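Local coordinates for VgrG protein (Vibrio cholerae, PDB 4DTH) that probably cross-links G-actin, acting as the ATP- and magnesium-binding actin cross-linking domain of a Vibrio cholerae VgrG toxin, at residues Ser207-Leu212 with Glu216-Lys221; Ala229-Ile234 with Lys300-Gln305; Glu240-Phe245 with Glu312-Asn317. All blocks are in the same frame, centred on the assembly; numbering follows the deposited sequence.

Contact 1 (Ser207-Leu212 with Glu216-Lys221); sequences SQFASL and ENLDDK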
loop_
_atom_site.group_PDB
_atom_site.type_symbol
_atom_site.label_atom_id
_atom_site.label_comp_id
_atom_site.label_asym_id
_atom_site.label_seq_id
_atom_site.Cartn_x
_atom_site.Cartn_y
_atom_site.Cartn_z
ATOM N N SER A 207 0.303 -26.411 -11.971
ATOM C CA SER A 207 0.331 -27.758 -12.551
ATOM C C SER A 207 -0.700 -28.661 -11.875
ATOM O O SER A 207 -1.298 -29.513 -12.539
ATOM C CB SER A 207 1.726 -28.368 -12.471
ATOM O OG SER A 207 2.228 -28.356 -11.146
ATOM N N GLN A 208 -0.957 -28.425 -10.571
ATOM C CA GLN A 208 -1.960 -29.177 -9.832
ATOM C C GLN A 208 -3.343 -28.942 -10.460
ATOM O O GLN A 208 -4.034 -29.915 -10.734
ATOM C CB GLN A 208 -1.954 -28.786 -8.341
ATOM C CG GLN A 208 -2.763 -29.748 -7.458
ATOM C CD GLN A 208 -1.999 -30.988 -6.991
ATOM O OE1 GLN A 208 -2.469 -31.734 -6.130
ATOM N NE2 GLN A 208 -0.789 -31.235 -7.511
ATOM N N PHE A 209 -3.701 -27.660 -10.770
ATOM C CA PHE A 209 -5.008 -27.348 -11.379
ATOM C C PHE A 209 -5.165 -28.073 -12.730
ATOM O O PHE A 209 -6.227 -28.623 -13.008
ATOM C CB PHE A 209 -5.200 -25.826 -11.564
ATOM C CG PHE A 209 -6.566 -25.421 -12.071
ATOM C CD1 PHE A 209 -7.661 -25.393 -11.220
ATOM C CD2 PHE A 209 -6.762 -25.100 -13.413
ATOM C CE1 PHE A 209 -8.920 -25.029 -11.687
ATOM C CE2 PHE A 209 -8.021 -24.741 -13.879
ATOM C CZ PHE A 209 -9.092 -24.711 -13.019
ATOM N N ALA A 210 -4.109 -28.062 -13.548
ATOM C CA ALA A 210 -4.097 -28.703 -14.868
ATOM C C ALA A 210 -4.448 -30.202 -14.760
ATOM O O ALA A 210 -5.244 -30.693 -15.563
ATOM C CB ALA A 210 -2.736 -28.516 -15.520
ATOM N N SER A 211 -3.920 -30.893 -13.725
ATOM C CA SER A 211 -4.189 -32.313 -13.441
ATOM C C SER A 211 -5.643 -32.573 -13.057
ATOM O O SER A 211 -6.187 -33.605 -13.440
ATOM C CB SER A 211 -3.291 -32.815 -12.314
ATOM O OG SER A 211 -1.920 -32.744 -12.660
ATOM N N LEU A 212 -6.261 -31.651 -12.285
ATOM C CA LEU A 212 -7.640 -31.765 -11.802
ATOM C C LEU A 212 -8.684 -31.533 -12.884
ATOM O O LEU A 212 -9.839 -31.927 -12.701
ATOM C CB LEU A 212 -7.900 -30.723 -10.668
ATOM C CG LEU A 212 -6.931 -30.656 -9.483
ATOM C CD1 LEU A 212 -7.261 -29.504 -8.583
ATOM C CD2 LEU A 212 -6.965 -31.920 -8.663
ATOM N N GLU A 216 -12.061 -31.412 -18.582
ATOM C CA GLU A 216 -12.707 -30.131 -18.751
ATOM C C GLU A 216 -12.201 -29.391 -19.944
ATOM O O GLU A 216 -11.001 -29.358 -20.218
ATOM C CB GLU A 216 -12.592 -29.299 -17.487
ATOM C CG GLU A 216 -13.390 -29.906 -16.350
ATOM C CD GLU A 216 -13.458 -29.036 -15.121
ATOM O OE1 GLU A 216 -13.859 -27.859 -15.253
ATOM O OE2 GLU A 216 -13.138 -29.531 -14.015
ATOM N N ASN A 217 -13.147 -28.836 -20.693
ATOM C CA ASN A 217 -12.814 -28.067 -21.864
ATOM C C ASN A 217 -12.836 -26.610 -21.437
ATOM O O ASN A 217 -13.896 -25.978 -21.407
ATOM C CB ASN A 217 -13.784 -28.363 -22.997
ATOM C CG ASN A 217 -13.215 -28.012 -24.339
ATOM O OD1 ASN A 217 -12.017 -28.186 -24.608
ATOM N ND2 ASN A 217 -14.062 -27.504 -25.213
ATOM N N LEU A 218 -11.671 -26.119 -20.995
ATOM C CA LEU A 218 -11.570 -24.750 -20.497
ATOM C C LEU A 218 -11.316 -23.756 -21.601
ATOM O O LEU A 218 -10.562 -24.045 -22.535
ATOM C CB LEU A 218 -10.526 -24.631 -19.370
ATOM C CG LEU A 218 -10.806 -25.448 -18.094
ATOM C CD1 LEU A 218 -9.718 -25.221 -17.075
ATOM C CD2 LEU A 218 -12.170 -25.095 -17.475
ATOM N N ASP A 219 -11.962 -22.578 -21.489
ATOM C CA ASP A 219 -11.820 -21.482 -22.446
ATOM C C ASP A 219 -10.362 -21.047 -22.558
ATOM O O ASP A 219 -9.820 -20.970 -23.664
ATOM C CB ASP A 219 -12.748 -20.318 -22.076
ATOM C CG ASP A 219 -14.217 -20.644 -22.278
ATOM O OD1 ASP A 219 -14.586 -21.142 -23.380
ATOM O OD2 ASP A 219 -15.009 -20.384 -21.340
ATOM N N ASP A 220 -9.705 -20.863 -21.392
ATOM C CA ASP A 220 -8.297 -20.523 -21.330
ATOM C C ASP A 220 -7.718 -21.247 -20.137
ATOM O O ASP A 220 -7.728 -20.719 -19.022
ATOM C CB ASP A 220 -8.100 -18.996 -21.232
ATOM C CG ASP A 220 -6.694 -18.525 -21.560
ATOM O OD1 ASP A 220 -5.725 -19.277 -21.279
ATOM O OD2 ASP A 220 -6.553 -17.388 -22.049
ATOM N N LYS A 221 -7.269 -22.492 -20.365
ATOM C CA LYS A 221 -6.722 -23.353 -19.314
ATOM C C LYS A 221 -5.487 -22.826 -18.572
ATOM O O LYS A 221 -5.385 -23.028 -17.364
ATOM C CB LYS A 221 -6.551 -24.800 -19.798
ATOM C CG LYS A 221 -5.452 -25.007 -20.815
ATOM C CD LYS A 221 -5.503 -26.412 -21.357
ATOM C CE LYS A 221 -4.146 -27.064 -21.405
ATOM N NZ LYS A 221 -3.257 -26.435 -22.418
HETATM O O HOH W 1 -12.226 -31.739 -11.568
HETATM O O HOH W 2 -12.830 -32.211 -14.146
#
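The short helix-loop-helix connection between helix 204-212 and helix 221-245 is closed by F209 of the first helix meeting L218 of the loop. CE2 of F209 lies 3.7 Å from CD1 of L218, and the neighbouring ring atom CZ of F209 is 4.1 Å from the same methyl. One methyl therefore serves two adjacent ring carbons, approaching obliquely, while the two side chains come from opposite directions. For F209 the first torsion sets CG opposite the backbone N (chi1 -175°), which carries the ring across to the loop; L218 holds CG beside its own backbone N (chi1 -62°). The ring belongs to a larger apolar cluster, since it also meets F228 with planes at about 35° and touches V298 of helix 292-307.

The second link is polar and runs through water. L212 O and E216 OE2 are 4.3 Å apart, and two waters each lie within bonding distance of both oxygens, from beside the gap. One is 2.6 Å from L212 O, with a long, weak approach to E216 OE2; the other is 2.7 Å from E216 OE2, and its approach to L212 O is the long and weak one.

Beyond L218 the loop is fixed by D294, whose two carboxylate oxygens accept the backbone N-H groups of D219 and D220. D220 in turn is the N-cap residue of helix 221-245: its OD1 accepts the backbone N-H of L223, a side-chain N-cap that ends this helix-loop-helix connection.

Contact 2 (Ala229-Ile234 with Lys300-Gln305); sequences AYLTSI and KHIKPQ
Flat groups contribute little where T232 and L231 meet I302 and Q305: Q305 touches T232 through CB and CG rather than through its amide. The Y230 ring points away from helix 292-307 and packs against I234, whose CD1 covers one face 3.3 Å above the plane, displaced from the ring centre, and against the ring of F184, with planes at about 55°. The contact itself is helix-on-helix packing in an alpha-helical bundle. Helix segments 229-234 and 300-305 run in roughly the same direction, with axes 10.1 Å apart and crossing at -34°.

I302 and T232 carry most of the contact. CD1 of I302 reaches L231 CB at 3.7 Å, and CG1 of I302 lies 3.5 Å from T232 OG1 as the two side chains pass in opposite directions. That hydroxyl oxygen is not left to apolar neighbours alone, because it is hydrogen-bonded to F228 O one turn earlier. T232 CG2, set opposite the backbone N, meets Q305 CB at 3.7 Å, the two side chains being nearly perpendicular.

The helix of I302 is kinked at P304, whose N has no bond to the preceding turn. On helix 221-245, A229 O accepts both S233 N and S233 OG from opposite faces of its plane, the hydroxyl at 2.7 Å.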
loop_
_atom_site.group_PDB
_atom_site.type_symbol
_atom_site.label_atom_id
_atom_site.label_comp_id
_atom_site.label_asym_id
_atom_site.label_seq_id
_atom_site.Cartn_x
_atom_site.Cartn_y
_atom_site.Cartn_z
ATOM N N ALA A 229 -3.890 -20.734 -8.949
ATOM C CA ALA A 229 -2.709 -20.705 -8.080
ATOM C C ALA A 229 -2.637 -19.425 -7.243
ATOM O O ALA A 229 -2.313 -19.496 -6.056
ATOM C CB ALA A 229 -1.444 -20.865 -8.892
ATOM N N TYR A 230 -2.963 -18.275 -7.850
ATOM C CA TYR A 230 -2.943 -16.978 -7.178
ATOM C C TYR A 230 -3.971 -16.946 -6.040
ATOM O O TYR A 230 -3.601 -16.680 -4.889
ATOM C CB TYR A 230 -3.202 -15.851 -8.201
ATOM C CG TYR A 230 -3.256 -14.470 -7.579
ATOM C CD1 TYR A 230 -2.094 -13.833 -7.144
ATOM C CD2 TYR A 230 -4.469 -13.820 -7.380
ATOM C CE1 TYR A 230 -2.139 -12.574 -6.552
ATOM C CE2 TYR A 230 -4.525 -12.552 -6.803
ATOM C CZ TYR A 230 -3.357 -11.935 -6.388
ATOM O OH TYR A 230 -3.416 -10.702 -5.797
ATOM N N LEU A 231 -5.254 -17.219 -6.360
ATOM C CA LEU A 231 -6.334 -17.203 -5.367
ATOM C C LEU A 231 -6.137 -18.257 -4.292
ATOM O O LEU A 231 -6.252 -17.931 -3.113
ATOM C CB LEU A 231 -7.709 -17.369 -6.029
ATOM C CG LEU A 231 -8.239 -16.160 -6.792
ATOM C CD1 LEU A 231 -9.589 -16.475 -7.421
ATOM C CD2 LEU A 231 -8.355 -14.916 -5.872
ATOM N N THR A 232 -5.812 -19.510 -4.679
ATOM C CA THR A 232 -5.592 -20.563 -3.682
ATOM C C THR A 232 -4.457 -20.177 -2.733
ATOM O O THR A 232 -4.612 -20.351 -1.533
ATOM C CB THR A 232 -5.392 -21.942 -4.325
ATOM O OG1 THR A 232 -6.495 -22.228 -5.189
ATOM C CG2 THR A 232 -5.287 -23.041 -3.287
ATOM N N SER A 233 -3.344 -19.620 -3.261
ATOM C CA SER A 233 -2.218 -19.195 -2.417
ATOM C C SER A 233 -2.669 -18.151 -1.387
ATOM O O SER A 233 -2.321 -18.266 -0.216
ATOM C CB SER A 233 -1.067 -18.663 -3.264
ATOM O OG SER A 233 -0.525 -19.716 -4.054
ATOM N N ILE A 234 -3.482 -17.168 -1.814
ATOM C CA ILE A 234 -4.002 -16.126 -0.921
ATOM C C ILE A 234 -4.951 -16.723 0.124
ATOM O O ILE A 234 -4.832 -16.395 1.304
ATOM C CB ILE A 234 -4.653 -14.966 -1.715
ATOM C CG1 ILE A 234 -3.559 -14.144 -2.434
ATOM C CG2 ILE A 234 -5.520 -14.059 -0.782
ATOM C CD1 ILE A 234 -4.067 -13.022 -3.297
ATOM N N LYS A 300 -14.746 -23.559 -7.817
ATOM C CA LYS A 300 -15.183 -24.876 -7.354
ATOM C C LYS A 300 -14.001 -25.706 -6.834
ATOM O O LYS A 300 -14.155 -26.404 -5.833
ATOM C CB LYS A 300 -15.941 -25.626 -8.474
ATOM C CG LYS A 300 -17.443 -25.790 -8.211
ATOM C CD LYS A 300 -18.299 -25.146 -9.301
ATOM C CE LYS A 300 -19.784 -25.204 -9.028
ATOM N NZ LYS A 300 -20.534 -25.627 -10.243
ATOM N N HIS A 301 -12.815 -25.577 -7.461
ATOM C CA HIS A 301 -11.608 -26.319 -7.076
ATOM C C HIS A 301 -10.831 -25.771 -5.877
ATOM O O HIS A 301 -9.988 -26.484 -5.325
ATOM C CB HIS A 301 -10.695 -26.545 -8.284
ATOM C CG HIS A 301 -11.214 -27.591 -9.215
ATOM N ND1 HIS A 301 -12.043 -27.268 -10.273
ATOM C CD2 HIS A 301 -11.020 -28.931 -9.206
ATOM C CE1 HIS A 301 -12.319 -28.416 -10.878
ATOM N NE2 HIS A 301 -11.711 -29.440 -10.280
ATOM N N ILE A 302 -11.114 -24.532 -5.449
ATOM C CA ILE A 302 -10.415 -23.946 -4.297
ATOM C C ILE A 302 -10.842 -24.581 -2.966
ATOM O O ILE A 302 -9.977 -24.847 -2.138
ATOM C CB ILE A 302 -10.503 -22.398 -4.264
ATOM C CG1 ILE A 302 -9.905 -21.787 -5.550
ATOM C CG2 ILE A 302 -9.790 -21.831 -3.009
ATOM C CD1 ILE A 302 -10.077 -20.254 -5.693
ATOM N N LYS A 303 -12.163 -24.766 -2.748
ATOM C CA LYS A 303 -12.749 -25.329 -1.510
ATOM C C LYS A 303 -11.974 -26.574 -0.986
ATOM O O LYS A 303 -11.549 -26.543 0.175
ATOM C CB LYS A 303 -14.260 -25.656 -1.676
ATOM C CG LYS A 303 -15.179 -24.463 -1.989
ATOM C CD LYS A 303 -16.664 -24.896 -2.094
ATOM C CE LYS A 303 -17.570 -23.746 -2.484
ATOM N NZ LYS A 303 -18.992 -23.960 -2.102
ATOM N N PRO A 304 -11.704 -27.631 -1.803
ATOM C CA PRO A 304 -10.970 -28.792 -1.259
ATOM C C PRO A 304 -9.526 -28.510 -0.873
ATOM O O PRO A 304 -9.006 -29.208 -0.009
ATOM C CB PRO A 304 -11.052 -29.855 -2.368
ATOM C CG PRO A 304 -11.946 -29.314 -3.404
ATOM C CD PRO A 304 -12.124 -27.860 -3.203
ATOM N N GLN A 305 -8.883 -27.515 -1.500
ATOM C CA GLN A 305 -7.509 -27.130 -1.151
ATOM C C GLN A 305 -7.477 -26.601 0.294
ATOM O O GLN A 305 -6.578 -26.956 1.055
ATOM C CB GLN A 305 -6.952 -26.094 -2.134
ATOM C CG GLN A 305 -6.872 -26.605 -3.577
ATOM C CD GLN A 305 -5.828 -27.673 -3.799
ATOM O OE1 GLN A 305 -4.846 -27.807 -3.048
ATOM N NE2 GLN A 305 -6.024 -28.470 -4.841
#

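Contact 3 (Glu240-Phe245 with Glu312-Asn317); sequences ELAKKF and ESLSKN. With SO4 (sulfate ion), chain J.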
loop_
_atom_site.group_PDB
_atom_site.type_symbol
_atom_site.label_atom_id
_atom_site.label_comp_id
_atom_site.label_asym_id
_atom_site.label_seq_id
_atom_site.Cartn_x
_atom_site.Cartn_y
_atom_site.Cartn_z
ATOM N N GLU A 240 -3.797 -19.712 7.179
ATOM C CA GLU A 240 -2.591 -19.888 8.000
ATOM C C GLU A 240 -2.439 -18.745 9.000
ATOM O O GLU A 240 -2.209 -18.996 10.191
ATOM C CB GLU A 240 -1.340 -19.996 7.102
ATOM C CG GLU A 240 -0.019 -20.088 7.857
ATOM C CD GLU A 240 1.184 -19.711 7.014
ATOM O OE1 GLU A 240 1.546 -20.491 6.104
ATOM O OE2 GLU A 240 1.753 -18.620 7.245
ATOM N N LEU A 241 -2.598 -17.497 8.530
ATOM C CA LEU A 241 -2.465 -16.315 9.383
ATOM C C LEU A 241 -3.577 -16.218 10.414
ATOM O O LEU A 241 -3.302 -15.836 11.543
ATOM C CB LEU A 241 -2.388 -15.033 8.547
ATOM C CG LEU A 241 -1.157 -14.910 7.647
ATOM C CD1 LEU A 241 -1.319 -13.764 6.688
ATOM C CD2 LEU A 241 0.114 -14.737 8.461
ATOM N N ALA A 242 -4.817 -16.583 10.039
ATOM C CA ALA A 242 -5.967 -16.555 10.955
ATOM C C ALA A 242 -5.723 -17.531 12.110
ATOM O O ALA A 242 -6.033 -17.214 13.254
ATOM C CB ALA A 242 -7.242 -16.934 10.210
ATOM N N LYS A 243 -5.129 -18.694 11.812
ATOM C CA LYS A 243 -4.804 -19.727 12.791
ATOM C C LYS A 243 -3.635 -19.268 13.660
ATOM O O LYS A 243 -3.677 -19.396 14.890
ATOM C CB LYS A 243 -4.424 -21.003 12.030
ATOM C CG LYS A 243 -4.954 -22.267 12.636
ATOM C CD LYS A 243 -4.434 -23.455 11.838
ATOM C CE LYS A 243 -3.642 -24.390 12.711
ATOM N NZ LYS A 243 -2.994 -25.467 11.923
ATOM N N LYS A 244 -2.580 -18.735 13.012
ATOM C CA LYS A 244 -1.364 -18.265 13.681
ATOM C C LYS A 244 -1.658 -17.110 14.652
ATOM O O LYS A 244 -1.233 -17.155 15.823
ATOM C CB LYS A 244 -0.373 -17.804 12.591
ATOM C CG LYS A 244 0.840 -17.041 13.056
ATOM C CD LYS A 244 1.810 -17.922 13.774
ATOM C CE LYS A 244 3.107 -17.216 14.028
ATOM N NZ LYS A 244 3.955 -18.011 14.947
ATOM N N PHE A 245 -2.386 -16.091 14.175
ATOM C CA PHE A 245 -2.647 -14.877 14.948
ATOM C C PHE A 245 -3.980 -14.824 15.697
ATOM O O PHE A 245 -4.226 -13.855 16.411
ATOM C CB PHE A 245 -2.464 -13.646 14.053
ATOM C CG PHE A 245 -1.032 -13.405 13.627
ATOM C CD1 PHE A 245 -0.109 -12.854 14.511
ATOM C CD2 PHE A 245 -0.603 -13.744 12.349
ATOM C CE1 PHE A 245 1.216 -12.627 14.114
ATOM C CE2 PHE A 245 0.722 -13.507 11.948
ATOM C CZ PHE A 245 1.620 -12.951 12.834
ATOM N N GLU A 312 -13.234 -27.443 8.643
ATOM C CA GLU A 312 -14.381 -27.089 7.811
ATOM C C GLU A 312 -14.804 -25.637 8.039
ATOM O O GLU A 312 -14.993 -24.907 7.070
ATOM C CB GLU A 312 -15.571 -28.056 8.031
ATOM C CG GLU A 312 -16.851 -27.669 7.286
ATOM C CD GLU A 312 -16.788 -27.493 5.781
ATOM O OE1 GLU A 312 -15.784 -27.908 5.154
ATOM O OE2 GLU A 312 -17.773 -26.974 5.211
ATOM N N SER A 313 -14.920 -25.221 9.311
ATOM C CA SER A 313 -15.323 -23.861 9.674
ATOM C C SER A 313 -14.346 -22.798 9.155
ATOM O O SER A 313 -14.775 -21.840 8.524
ATOM C CB SER A 313 -15.545 -23.723 11.173
ATOM O OG SER A 313 -15.970 -22.394 11.434
ATOM N N LEU A 314 -13.037 -23.004 9.361
ATOM C CA LEU A 314 -12.061 -22.035 8.866
ATOM C C LEU A 314 -12.075 -21.977 7.334
ATOM O O LEU A 314 -12.100 -20.879 6.784
ATOM C CB LEU A 314 -10.652 -22.321 9.419
ATOM C CG LEU A 314 -9.525 -21.354 9.022
ATOM C CD1 LEU A 314 -9.883 -19.869 9.326
ATOM C CD2 LEU A 314 -8.223 -21.764 9.688
ATOM N N SER A 315 -12.130 -23.148 6.665
ATOM C CA SER A 315 -12.163 -23.247 5.203
ATOM C C SER A 315 -13.385 -22.522 4.604
ATOM O O SER A 315 -13.222 -21.732 3.681
ATOM C CB SER A 315 -12.152 -24.710 4.768
ATOM O OG SER A 315 -10.990 -25.387 5.220
ATOM N N LYS A 316 -14.592 -22.795 5.137
ATOM C CA LYS A 316 -15.864 -22.204 4.693
ATOM C C LYS A 316 -15.846 -20.706 4.899
ATOM O O LYS A 316 -16.236 -19.959 4.002
ATOM C CB LYS A 316 -17.054 -22.852 5.455
ATOM C CG LYS A 316 -18.443 -22.261 5.164
ATOM C CD LYS A 316 -19.179 -21.858 6.449
ATOM C CE LYS A 316 -20.456 -21.112 6.143
ATOM N NZ LYS A 316 -20.634 -19.920 7.015
ATOM N N ASN A 317 -15.391 -20.261 6.085
ATOM C CA ASN A 317 -15.330 -18.845 6.403
ATOM C C ASN A 317 -14.353 -18.047 5.543
ATOM O O ASN A 317 -14.702 -16.955 5.111
ATOM C CB ASN A 317 -15.135 -18.626 7.894
ATOM C CG ASN A 317 -16.443 -18.791 8.634
ATOM O OD1 ASN A 317 -17.319 -17.922 8.562
ATOM N ND2 ASN A 317 -16.632 -19.931 9.295
HETATM S S SO4 J . -0.683 -24.217 9.494
HETATM O O1 SO4 J . -0.458 -23.784 10.874
HETATM O O2 SO4 J . -1.676 -25.292 9.485
HETATM O O3 SO4 J . -1.174 -23.091 8.693
HETATM O O4 SO4 J . 0.588 -24.700 8.936
#
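A242 and K243, near the end of helix 221-245, receive L314 from the first turn of helix 312-323 in a small helix-to-helix contact within the alpha-helical part of the actin cross-linking domain. The contact buries 107 Å² in total, and the nearest CA atoms, those of A242 and L314, are 8.5 Å apart.

Apolar contact comes first. L314 places CG opposite its backbone N (chi1 -178°), and its two methyls then divide the work. CD1 of L314 approaches A242 CB at 4.0 Å, whereas CD2 of L314 lies 4.4 Å from K243 CG and is the more distant of the two approaches. The leucine thus meets one helix through a single methyl, that of A242, and through the root of the lysine chain beside it.

Polar contact involves the outer part of K243. Bent at its third torsion (chi3 121°), the chain carries NZ to a sulfate, probably from the crystallisation liquor. K243 NZ donates to sulfate O2 at 2.8 Å, and weakly to O1. CG of E240 packs close to sulfate O3, 3.3 Å away, while the E240 carboxylate forms a salt bridge with K237. The same sulfate is also hydrogen-bonded to Y310 OH.

Hydrogen bonds hold the N317 side chain, one within helix 312-323 and one to E251. S313 O accepts two donors of N317 from opposite faces of its carbonyl plane, and N317 OD1 takes the backbone N of E251, so the amide is held at both ends. The backbone N of N317 lies 3.0 Å from S313 O, while ND2 of N317 comes to 2.8 Å, sitting above the carbonyl plane.

From the N terminus, contact 1 comes first and closes the short loop 213-220 between helix 204-212 and helix 221-245. The latter helix then provides the first segment of contacts 2 and 3, whose partners lie on helix 292-307 and helix 312-323. Their segments alternate along the chain, so contacts 2 and 3 cross, each spanning more than sixty residues. Their centres are 14 Å apart and they do not touch each other. Contacts 1 and 2 do touch, with E216 OE2 3.4 Å from H301 CE1. Contacts 2 and 3 fasten the successive helices 292-307 and 312-323 along one long helix, with the preceding helix 204-212 packed at its start.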